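FG41 Malonate Semialdehyde Decarboxylase (Coryneform bacterium, PDB 3MLC) is a trimeric member of the tautomerase superfamily of small enzymes, its compact subunits packing helices on a beta sheet. Local coordinates at residues P1-D6 with I68-Q73; I19-H24 with R36-I41; D25-V30 with A86-S91; F59-S64 with D101-I106. All coordinates share one frame; numbering follows the deposited sequence.

Contact 1: P1-D6 with I68-Q73; sequences PLIRID and IHVFTQ. With PR6 (3-chloro-3-oxopropanoic acid), chain F.
R4 and F71 lie diagonal to each other on the face shared with L2 and H69. CD of R4 reaches CE2 of F71 at 3.5 Å, while the guanidinium stands almost upright to the ring, the two planes 83° apart. The ring keeps its other neighbours close: the carbonyl oxygen of L2 lies in plane at its edge, and its CZ sits above the rim of the H69 imidazole. R4 NH1 is salt-bridged to D6 of the second subunit, and the H69 ring meets F71 of the third subunit edge-to-face. The opposite face is aliphatic. With CG1 of I3 anti to its carbonyl carbon (chi1 -42°), CD1 comes to 3.7 Å from CG1 of V70, while CG2 of I3 faces CG2 of I68 at 3.9 Å. Between the faces, L2 N to F71 O (2.9 Å) and F71 N to L2 O (2.8 Å) join one hydrogen-bonded pair; R4 and H69 form the other. At the strand end, P1 N is covalently bound to CAH of PR6, whose OAM takes hydrogen bonds from T72 OG1 and Q73 N. These antiparallel central strands, with an N-terminal proline at the ligand site, are characteristic of the tautomerase fold.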
# COMPACT_ATOMS: atom_id res chain seq x y z
N PRO A 1 5.20 -11.79 6.25
CA PRO A 1 4.76 -10.86 5.22
C PRO A 1 3.52 -10.07 5.62
O PRO A 1 2.72 -10.55 6.43
CB PRO A 1 4.43 -11.78 4.04
CG PRO A 1 4.06 -13.08 4.66
CD PRO A 1 4.88 -13.19 5.91
N LEU A 2 3.37 -8.87 5.07
CA LEU A 2 2.18 -8.06 5.28
C LEU A 2 1.27 -8.14 4.06
O LEU A 2 1.68 -7.84 2.94
CB LEU A 2 2.55 -6.60 5.59
CG LEU A 2 1.41 -5.60 5.81
CD1 LEU A 2 0.64 -5.90 7.10
CD2 LEU A 2 1.95 -4.18 5.82
N ILE A 3 -0.02 -8.55 4.25
CA ILE A 3 -1.00 -8.72 3.19
C ILE A 3 -2.10 -7.69 3.29
O ILE A 3 -2.73 -7.54 4.34
CB ILE A 3 -1.65 -10.17 3.16
CG1 ILE A 3 -0.62 -11.28 3.41
CG2 ILE A 3 -2.43 -10.42 1.87
CD1 ILE A 3 0.63 -11.20 2.53
N ARG A 4 -2.33 -6.98 2.19
CA ARG A 4 -3.46 -6.09 2.10
C ARG A 4 -4.47 -6.72 1.17
O ARG A 4 -4.21 -6.94 -0.01
CB ARG A 4 -3.02 -4.69 1.59
CG ARG A 4 -2.20 -3.94 2.60
CD ARG A 4 -1.52 -2.72 2.01
NE ARG A 4 -0.60 -2.12 2.97
CZ ARG A 4 -0.91 -1.12 3.81
NH1 ARG A 4 -2.14 -0.61 3.79
NH2 ARG A 4 0.00 -0.64 4.68
N ILE A 5 -5.63 -7.04 1.73
CA ILE A 5 -6.69 -7.63 0.94
C ILE A 5 -7.75 -6.56 0.77
O ILE A 5 -8.38 -6.14 1.73
CB ILE A 5 -7.32 -8.89 1.63
CG1 ILE A 5 -6.27 -10.00 1.78
CG2 ILE A 5 -8.56 -9.38 0.85
CD1 ILE A 5 -6.40 -10.84 3.05
N ASP A 6 -7.95 -6.12 -0.46
CA ASP A 6 -8.99 -5.14 -0.71
C ASP A 6 -10.10 -5.78 -1.52
O ASP A 6 -9.86 -6.33 -2.59
CB ASP A 6 -8.43 -3.91 -1.41
CG ASP A 6 -7.64 -3.02 -0.48
OD1 ASP A 6 -8.14 -1.94 -0.10
OD2 ASP A 6 -6.50 -3.39 -0.16
N ILE A 68 -5.34 -8.66 -3.82
CA ILE A 68 -4.47 -9.19 -2.79
C ILE A 68 -3.05 -8.71 -3.09
O ILE A 68 -2.50 -9.02 -4.12
CB ILE A 68 -4.54 -10.75 -2.74
CG1 ILE A 68 -5.93 -11.22 -2.34
CG2 ILE A 68 -3.47 -11.33 -1.80
CD1 ILE A 68 -6.31 -12.61 -2.88
N HIS A 69 -2.48 -7.93 -2.19
CA HIS A 69 -1.17 -7.32 -2.44
C HIS A 69 -0.27 -7.81 -1.34
O HIS A 69 -0.50 -7.51 -0.18
CB HIS A 69 -1.31 -5.80 -2.36
CG HIS A 69 -0.16 -5.02 -2.91
ND1 HIS A 69 1.08 -5.57 -3.19
CD2 HIS A 69 -0.05 -3.70 -3.18
CE1 HIS A 69 1.89 -4.63 -3.63
NE2 HIS A 69 1.23 -3.48 -3.63
N VAL A 70 0.74 -8.58 -1.72
CA VAL A 70 1.65 -9.21 -0.79
C VAL A 70 2.94 -8.38 -0.66
O VAL A 70 3.67 -8.21 -1.63
CB VAL A 70 2.02 -10.68 -1.28
CG1 VAL A 70 2.97 -11.40 -0.31
CG2 VAL A 70 0.77 -11.50 -1.51
N PHE A 71 3.21 -7.88 0.54
CA PHE A 71 4.49 -7.24 0.83
C PHE A 71 5.40 -8.21 1.58
O PHE A 71 5.10 -8.64 2.71
CB PHE A 71 4.32 -5.93 1.60
CG PHE A 71 3.47 -4.91 0.90
CD1 PHE A 71 4.06 -3.94 0.09
CD2 PHE A 71 2.09 -4.91 1.05
CE1 PHE A 71 3.29 -2.97 -0.55
CE2 PHE A 71 1.30 -3.94 0.41
CZ PHE A 71 1.90 -2.97 -0.38
N THR A 72 6.53 -8.55 0.99
CA THR A 72 7.34 -9.64 1.48
C THR A 72 8.81 -9.52 1.19
O THR A 72 9.18 -8.91 0.25
CB THR A 72 6.78 -10.98 1.07
OG1 THR A 72 7.13 -11.96 2.02
CG2 THR A 72 7.28 -11.35 -0.24
N GLN A 73 9.64 -10.04 2.07
CA GLN A 73 11.06 -10.28 1.86
C GLN A 73 11.37 -10.69 0.44
O GLN A 73 10.75 -11.58 -0.07
CB GLN A 73 11.51 -11.38 2.80
CG GLN A 73 12.45 -10.96 3.81
CD GLN A 73 12.68 -11.99 4.85
OE1 GLN A 73 13.43 -12.93 4.66
NE2 GLN A 73 12.08 -11.80 5.97
CAH PR6 F . 6.48 -11.54 6.62
OAI PR6 F . 6.85 -12.38 7.40
CAJ PR6 F . 7.30 -10.31 6.41
CAK PR6 F . 8.53 -10.76 5.64
OAL PR6 F . 9.54 -10.93 6.28
OAM PR6 F . 8.40 -11.04 4.47

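Contact 2: I19-H24 with R36-I41; sequences IADAVH and RDRFQI. With PR6 (3-chloro-3-oxopropanoic acid), chain F.
H24, R38 and Q40 account for most of the buried surface where helix 14-31 meets the start of strand 39-45. R38 passes over one face of the H24 imidazole at a slant: its chain is extended from CG to NE, with CG anti to the backbone N (chi1 -179°), and CD lies 3.7 Å from the ring centroid, a CH-pi contact over the face. CB of the arginine is also near the ring, 3.4 Å from CE1 of H24. Beyond it the guanidinium is turned only 20° from the ring plane and grips D21 end-on. NH2 and NH1 of R38 both go to OD2 of D21, at 2.8 and 3.2 Å, and R17 adds a second salt bridge to that same oxygen, so a concentrated positive charge probably favours the ionised carboxylate.

The H24 ring is held at both nitrogens: NE2 is bonded to the carbonyl of A35, and ND1 shares a hydrogen bond with a water, which accepts from Q40 NE2. The amide of Q40 gives NE2 to A20 O as well, at 3.3 Å with the oxygen in the amide plane. H24 N reaches that carbonyl oxygen from the opposite face, so the helix bond survives alongside the strand's. On the same chain segment, D37 centres an inverse gamma turn, its OD1 2.9 Å from OAI of PR6. The contact ties the helix to the second strand of a beta-alpha-beta unit (strand 2-8, helix 14-31, strand 39-45), an arrangement characteristic of the tautomerase superfamily.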
# COMPACT_ATOMS: atom_id res chain seq x y z
N ILE A 19 -11.90 -15.71 3.30
CA ILE A 19 -10.94 -15.29 2.27
C ILE A 19 -9.57 -15.03 2.89
O ILE A 19 -8.55 -15.39 2.32
CB ILE A 19 -11.45 -14.02 1.49
CG1 ILE A 19 -12.67 -14.38 0.65
CG2 ILE A 19 -10.33 -13.40 0.59
CD1 ILE A 19 -13.49 -13.21 0.17
N ALA A 20 -9.56 -14.40 4.07
CA ALA A 20 -8.32 -14.06 4.80
C ALA A 20 -7.61 -15.30 5.31
O ALA A 20 -6.39 -15.43 5.20
CB ALA A 20 -8.63 -13.10 5.95
N ASP A 21 -8.39 -16.22 5.88
CA ASP A 21 -7.94 -17.58 6.21
C ASP A 21 -7.31 -18.35 5.05
O ASP A 21 -6.23 -18.92 5.19
CB ASP A 21 -9.09 -18.37 6.83
CG ASP A 21 -9.48 -17.85 8.20
OD1 ASP A 21 -10.58 -18.19 8.66
OD2 ASP A 21 -8.70 -17.09 8.82
N ALA A 22 -8.01 -18.37 3.91
CA ALA A 22 -7.56 -19.03 2.69
C ALA A 22 -6.24 -18.48 2.14
O ALA A 22 -5.32 -19.24 1.84
CB ALA A 22 -8.67 -19.01 1.63
N VAL A 23 -6.14 -17.15 2.04
CA VAL A 23 -4.92 -16.46 1.57
C VAL A 23 -3.76 -16.84 2.48
O VAL A 23 -2.66 -17.07 2.00
CB VAL A 23 -5.08 -14.89 1.51
CG1 VAL A 23 -3.72 -14.17 1.28
CG2 VAL A 23 -6.09 -14.49 0.44
N HIS A 24 -4.04 -16.92 3.78
CA HIS A 24 -3.02 -17.23 4.77
C HIS A 24 -2.63 -18.70 4.80
O HIS A 24 -1.44 -19.03 4.92
CB HIS A 24 -3.47 -16.80 6.18
CG HIS A 24 -2.45 -17.11 7.24
ND1 HIS A 24 -1.20 -16.52 7.26
CD2 HIS A 24 -2.48 -17.97 8.29
CE1 HIS A 24 -0.50 -17.02 8.27
NE2 HIS A 24 -1.26 -17.88 8.92
N ARG A 36 1.86 -18.64 12.78
CA ARG A 36 1.46 -17.36 13.41
C ARG A 36 2.13 -16.12 12.77
O ARG A 36 2.01 -15.00 13.28
CB ARG A 36 1.69 -17.39 14.92
CG ARG A 36 0.84 -18.43 15.68
CD ARG A 36 0.58 -18.02 17.16
NE ARG A 36 -0.79 -17.54 17.36
CZ ARG A 36 -1.13 -16.36 17.89
NH1 ARG A 36 -0.19 -15.51 18.28
NH2 ARG A 36 -2.41 -16.02 18.03
N ASP A 37 2.82 -16.35 11.65
CA ASP A 37 3.42 -15.28 10.82
C ASP A 37 2.30 -14.70 9.95
O ASP A 37 2.30 -14.82 8.73
CB ASP A 37 4.52 -15.88 9.94
CG ASP A 37 5.33 -14.84 9.19
OD1 ASP A 37 5.00 -13.63 9.24
OD2 ASP A 37 6.32 -15.25 8.56
N ARG A 38 1.33 -14.11 10.63
CA ARG A 38 0.09 -13.68 10.00
C ARG A 38 -0.22 -12.22 10.28
O ARG A 38 -0.54 -11.84 11.43
CB ARG A 38 -1.08 -14.52 10.50
CG ARG A 38 -2.37 -14.13 9.86
CD ARG A 38 -3.46 -15.09 10.26
NE ARG A 38 -4.67 -14.73 9.57
CZ ARG A 38 -5.79 -15.45 9.53
NH1 ARG A 38 -5.89 -16.63 10.17
NH2 ARG A 38 -6.82 -14.99 8.83
N PHE A 39 -0.16 -11.41 9.21
CA PHE A 39 -0.36 -9.96 9.23
C PHE A 39 -1.13 -9.51 8.01
O PHE A 39 -0.60 -9.55 6.90
CB PHE A 39 1.00 -9.23 9.33
CG PHE A 39 1.87 -9.81 10.38
CD1 PHE A 39 2.78 -10.84 10.07
CD2 PHE A 39 1.70 -9.43 11.71
CE1 PHE A 39 3.57 -11.41 11.05
CE2 PHE A 39 2.47 -10.01 12.70
CZ PHE A 39 3.41 -11.01 12.38
N GLN A 40 -2.38 -9.08 8.23
CA GLN A 40 -3.32 -8.82 7.16
C GLN A 40 -4.19 -7.62 7.48
O GLN A 40 -4.62 -7.44 8.60
CB GLN A 40 -4.24 -10.05 6.92
CG GLN A 40 -3.49 -11.39 6.75
CD GLN A 40 -4.37 -12.55 6.30
OE1 GLN A 40 -5.54 -12.63 6.66
NE2 GLN A 40 -3.80 -13.45 5.51
N ILE A 41 -4.44 -6.80 6.46
CA ILE A 41 -5.37 -5.68 6.58
C ILE A 41 -6.47 -5.89 5.54
O ILE A 41 -6.23 -5.75 4.34
CB ILE A 41 -4.66 -4.28 6.39
CG1 ILE A 41 -3.58 -4.05 7.46
CG2 ILE A 41 -5.70 -3.16 6.44
CD1 ILE A 41 -2.53 -2.95 7.15
CAH PR6 F . 6.48 -11.54 6.62
OAI PR6 F . 6.85 -12.38 7.40
CAJ PR6 F . 7.30 -10.31 6.41
CAK PR6 F . 8.53 -10.76 5.64
OAL PR6 F . 9.54 -10.93 6.28
OAM PR6 F . 8.40 -11.04 4.47
O HOH W 1 -1.31 -14.12 5.65

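Contact 3: D25-V30 with A86-S91; sequences DALVEV and AAITES
A26 and A87 meet at a close helix-helix contact, where helices 14-31 and 78-92 run side by side in roughly opposite directions over one face of the central sheet. The short segments approach to 8.7 Å between axes, with 143° between their directions. No hydrogen bond crosses between them; the join is mostly apolar, made by small and branched groups, with S91 OG beside the A26 methyl.

A26 is the centre of the contact. Its CB lies 3.9 Å from CB of A87 and 3.7 Å from the backbone N of I88, and CG1 of I88 borders it too. The methyl therefore rests directly on the opposite helix backbone, and the alpha carbons of A26 and I88 come to 5.4 Å, a proximity that such a small side chain permits. One turn later V30 takes over: its chi1 of 29° is well removed from a staggered value and brings CG1 to 4.1 Å from CB of A87. Toward the sheet, L27 and I88 reach past A26 and meet more loosely, CD2 of the leucine 4.5 Å from CD1 of the isoleucine. I88 also touches V23, and L27 touches V84, which extends this apolar seam along both helices.

The small A26 and A87 at the crossing are consistent with the close approach of the two helices, which form one layer against the sheet, the alpha/beta sandwich of the tautomerase fold.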
# COMPACT_ATOMS: atom_id res chain seq x y z
N ASP A 25 -3.61 -19.58 4.73
CA ASP A 25 -3.33 -21.03 4.65
C ASP A 25 -2.42 -21.30 3.47
O ASP A 25 -1.48 -22.09 3.57
CB ASP A 25 -4.61 -21.89 4.52
CG ASP A 25 -5.55 -21.78 5.73
OD1 ASP A 25 -5.05 -21.62 6.87
OD2 ASP A 25 -6.80 -21.84 5.53
N ALA A 26 -2.71 -20.64 2.35
CA ALA A 26 -1.99 -20.85 1.11
C ALA A 26 -0.52 -20.39 1.22
O ALA A 26 0.36 -21.09 0.72
CB ALA A 26 -2.70 -20.18 -0.06
N LEU A 27 -0.28 -19.24 1.87
CA LEU A 27 1.09 -18.74 2.08
C LEU A 27 1.88 -19.60 3.04
O LEU A 27 3.09 -19.67 2.93
CB LEU A 27 1.11 -17.29 2.57
CG LEU A 27 0.44 -16.26 1.66
CD1 LEU A 27 -0.00 -15.05 2.47
CD2 LEU A 27 1.37 -15.88 0.51
N VAL A 28 1.21 -20.19 4.02
CA VAL A 28 1.85 -21.16 4.91
C VAL A 28 2.22 -22.41 4.10
O VAL A 28 3.35 -22.90 4.19
CB VAL A 28 0.99 -21.47 6.18
CG1 VAL A 28 1.63 -22.57 7.04
CG2 VAL A 28 0.82 -20.19 7.03
N GLU A 29 1.28 -22.90 3.28
CA GLU A 29 1.55 -24.03 2.39
C GLU A 29 2.79 -23.87 1.51
O GLU A 29 3.70 -24.69 1.57
CB GLU A 29 0.37 -24.31 1.48
CG GLU A 29 -0.81 -25.03 2.12
CD GLU A 29 -1.71 -25.66 1.06
OE1 GLU A 29 -2.93 -25.80 1.32
OE2 GLU A 29 -1.19 -26.00 -0.02
N VAL A 30 2.81 -22.84 0.66
CA VAL A 30 3.93 -22.70 -0.29
C VAL A 30 5.18 -22.03 0.29
O VAL A 30 6.31 -22.45 0.01
CB VAL A 30 3.48 -22.15 -1.69
CG1 VAL A 30 2.27 -21.26 -1.57
CG2 VAL A 30 4.63 -21.45 -2.44
N ALA A 86 -1.21 -19.67 -7.59
CA ALA A 86 -2.09 -20.84 -7.81
C ALA A 86 -2.76 -21.28 -6.53
O ALA A 86 -3.98 -21.48 -6.52
CB ALA A 86 -1.31 -22.02 -8.42
N ALA A 87 -1.98 -21.43 -5.46
CA ALA A 87 -2.51 -21.90 -4.18
C ALA A 87 -3.57 -20.97 -3.60
O ALA A 87 -4.59 -21.44 -3.13
CB ALA A 87 -1.40 -22.14 -3.17
N ILE A 88 -3.34 -19.65 -3.69
CA ILE A 88 -4.32 -18.67 -3.24
C ILE A 88 -5.63 -18.78 -4.01
O ILE A 88 -6.68 -18.84 -3.42
CB ILE A 88 -3.79 -17.19 -3.30
CG1 ILE A 88 -2.50 -17.02 -2.48
CG2 ILE A 88 -4.88 -16.20 -2.85
CD1 ILE A 88 -1.94 -15.60 -2.49
N THR A 89 -5.55 -18.83 -5.34
CA THR A 89 -6.73 -18.88 -6.21
C THR A 89 -7.54 -20.17 -6.00
O THR A 89 -8.78 -20.13 -5.90
CB THR A 89 -6.33 -18.67 -7.70
OG1 THR A 89 -5.56 -17.46 -7.80
CG2 THR A 89 -7.54 -18.52 -8.59
N GLU A 90 -6.84 -21.31 -5.89
CA GLU A 90 -7.52 -22.57 -5.64
C GLU A 90 -8.03 -22.67 -4.19
O GLU A 90 -9.06 -23.28 -3.95
CB GLU A 90 -6.71 -23.81 -6.15
CG GLU A 90 -5.35 -24.10 -5.46
CD GLU A 90 -4.24 -24.70 -6.41
OE1 GLU A 90 -3.17 -25.08 -5.88
OE2 GLU A 90 -4.40 -24.77 -7.66
N SER A 91 -7.35 -22.02 -3.25
CA SER A 91 -7.82 -21.92 -1.85
C SER A 91 -9.10 -21.11 -1.71
O SER A 91 -9.83 -21.30 -0.73
CB SER A 91 -6.77 -21.31 -0.93
OG SER A 91 -5.80 -22.27 -0.54

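Contact 4: F59-S64 with D101-I106; sequences FQRSPS and DVFIAI
S62 and D101 hold the loop before strand 66-73 against the start of strand 102-109. With CG anti to its carbonyl carbon (chi1 -59°), D101 turns its carboxylate toward the loop, where the two oxygens take different donors. S62 N reaches OD1 of D101 at 3.0 Å, on the syn side but 30° out of the carboxylate plane. S62 OG donates to OD2 of D101; the modelled 2.5 Å is very short and its exact length doubtful. The serine hydroxyl lies between the backbone N and the carbonyl carbon (chi1 80°), which allows it also to accept from S64 N at 3.2 Å and close an ST turn. S62 thus takes part both in the turn and, through N and OG, in holding the carboxylate. S64 O approaches CB of D101 as well, and R11 donates to that carbonyl.

R61 leaves the loop alongside the carboxylate without pairing with it. Its CB lies 3.4 Å from OD1 of D101, whereas the chain, extended from CG to NE, carries the guanidinium on toward the strand. There NH2 of R61 comes to the edge of the F103 ring, 4.3 Å from CD1, and CE2 of F59 lies 3.7 Å above the centre of the guanidinium plane. The R61 guanidinium bonds carbonyls: NE that of E53, NH2 that of F116 of the third subunit, and NH1 weakly that of S100. The F103 ring in turn stacks on F39 of the third subunit. The arrangement is a loop-to-strand junction, built round an ST turn beside the strand outermost in this chain's tautomerase sheet, which continues antiparallel into the third subunit of the trimer.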
# COMPACT_ATOMS: atom_id res chain seq x y z
N PHE A 59 -11.70 -11.74 -20.80
CA PHE A 59 -12.64 -12.29 -19.82
C PHE A 59 -13.35 -11.14 -19.09
O PHE A 59 -12.93 -9.98 -19.17
CB PHE A 59 -11.95 -13.25 -18.84
CG PHE A 59 -10.94 -12.61 -17.93
CD1 PHE A 59 -9.60 -12.51 -18.31
CD2 PHE A 59 -11.31 -12.13 -16.67
CE1 PHE A 59 -8.65 -11.92 -17.45
CE2 PHE A 59 -10.38 -11.54 -15.82
CZ PHE A 59 -9.05 -11.45 -16.20
N GLN A 60 -14.44 -11.45 -18.40
CA GLN A 60 -15.04 -10.46 -17.52
C GLN A 60 -14.99 -10.93 -16.07
O GLN A 60 -14.98 -12.13 -15.77
CB GLN A 60 -16.47 -10.06 -17.95
CG GLN A 60 -16.71 -8.52 -18.17
CD GLN A 60 -16.43 -7.61 -16.94
OE1 GLN A 60 -17.35 -6.97 -16.40
NE2 GLN A 60 -15.16 -7.52 -16.52
N ARG A 61 -14.93 -9.97 -15.17
CA ARG A 61 -15.02 -10.22 -13.75
C ARG A 61 -16.43 -9.88 -13.27
O ARG A 61 -17.16 -9.09 -13.90
CB ARG A 61 -13.97 -9.37 -13.01
CG ARG A 61 -12.61 -9.26 -13.71
CD ARG A 61 -11.55 -8.75 -12.72
NE ARG A 61 -10.23 -8.54 -13.33
CZ ARG A 61 -9.16 -9.30 -13.11
NH1 ARG A 61 -9.22 -10.36 -12.31
NH2 ARG A 61 -8.00 -9.01 -13.71
N SER A 62 -16.85 -10.49 -12.17
CA SER A 62 -17.97 -9.95 -11.43
C SER A 62 -17.51 -8.62 -10.78
O SER A 62 -16.30 -8.34 -10.74
CB SER A 62 -18.51 -10.95 -10.40
OG SER A 62 -17.73 -10.99 -9.22
N PRO A 63 -18.46 -7.77 -10.35
CA PRO A 63 -18.04 -6.60 -9.56
C PRO A 63 -17.44 -6.93 -8.19
O PRO A 63 -16.91 -6.03 -7.53
CB PRO A 63 -19.34 -5.78 -9.42
CG PRO A 63 -20.44 -6.75 -9.67
CD PRO A 63 -19.91 -7.78 -10.61
N SER A 64 -17.53 -8.19 -7.77
CA SER A 64 -17.02 -8.62 -6.46
C SER A 64 -15.55 -9.04 -6.53
O SER A 64 -15.20 -10.18 -6.22
CB SER A 64 -17.86 -9.79 -5.93
OG SER A 64 -19.22 -9.40 -5.78
N ASP A 101 -12.02 -13.24 -10.50
CA ASP A 101 -12.14 -12.09 -9.60
C ASP A 101 -10.95 -11.94 -8.64
O ASP A 101 -11.03 -11.21 -7.66
CB ASP A 101 -13.45 -12.17 -8.80
CG ASP A 101 -14.68 -12.19 -9.68
OD1 ASP A 101 -14.57 -11.93 -10.90
OD2 ASP A 101 -15.77 -12.47 -9.15
N VAL A 102 -9.86 -12.65 -8.91
CA VAL A 102 -8.68 -12.59 -8.04
C VAL A 102 -7.54 -11.85 -8.78
O VAL A 102 -7.17 -12.23 -9.89
CB VAL A 102 -8.23 -14.01 -7.59
CG1 VAL A 102 -6.96 -13.95 -6.72
CG2 VAL A 102 -9.36 -14.73 -6.84
N PHE A 103 -7.03 -10.79 -8.16
CA PHE A 103 -5.87 -10.05 -8.66
C PHE A 103 -4.82 -10.07 -7.55
O PHE A 103 -5.10 -9.73 -6.41
CB PHE A 103 -6.27 -8.61 -9.02
CG PHE A 103 -5.14 -7.78 -9.62
CD1 PHE A 103 -4.99 -7.67 -11.00
CD2 PHE A 103 -4.24 -7.09 -8.80
CE1 PHE A 103 -3.97 -6.89 -11.56
CE2 PHE A 103 -3.21 -6.31 -9.35
CZ PHE A 103 -3.09 -6.21 -10.73
N ILE A 104 -3.61 -10.53 -7.88
CA ILE A 104 -2.54 -10.59 -6.90
C ILE A 104 -1.32 -9.85 -7.42
O ILE A 104 -1.02 -9.88 -8.62
CB ILE A 104 -2.13 -12.04 -6.47
CG1 ILE A 104 -3.34 -12.99 -6.37
CG2 ILE A 104 -1.36 -12.03 -5.12
CD1 ILE A 104 -2.95 -14.46 -6.41
N ALA A 105 -0.64 -9.19 -6.49
CA ALA A 105 0.65 -8.57 -6.73
C ALA A 105 1.59 -8.76 -5.54
O ALA A 105 1.17 -8.89 -4.38
CB ALA A 105 0.47 -7.08 -7.04
N ILE A 106 2.88 -8.78 -5.83
CA ILE A 106 3.89 -8.84 -4.80
C ILE A 106 4.82 -7.65 -4.95
O ILE A 106 5.22 -7.29 -6.07
CB ILE A 106 4.73 -10.14 -4.90
CG1 ILE A 106 3.82 -11.38 -4.87
CG2 ILE A 106 5.84 -10.17 -3.78
CD1 ILE A 106 4.44 -12.64 -5.44

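The four contacts build one alpha/beta layer pair. Contact 1 joins the two central strands of the sheet. The centres of contacts 1 and 2 are about 9 Å apart, toward strand 39-45; those of contacts 1 and 4 are about 16 Å apart, toward strand 102-109. Contact 3 packs the helices: it shares helix 14-31 with contact 2 and rests on contact 1 through I3 with L27 and I68 with I88. Along the chain, contact 2 is nested within contact 1 and closes before contact 4 opens; contacts 1 and 4 cross, and contact 3 crosses all the others. Contact 1 carries PR6 on P1, with D37 of contact 2 beside it, so the same sheet contributes to core, ligand site and subunit interfaces.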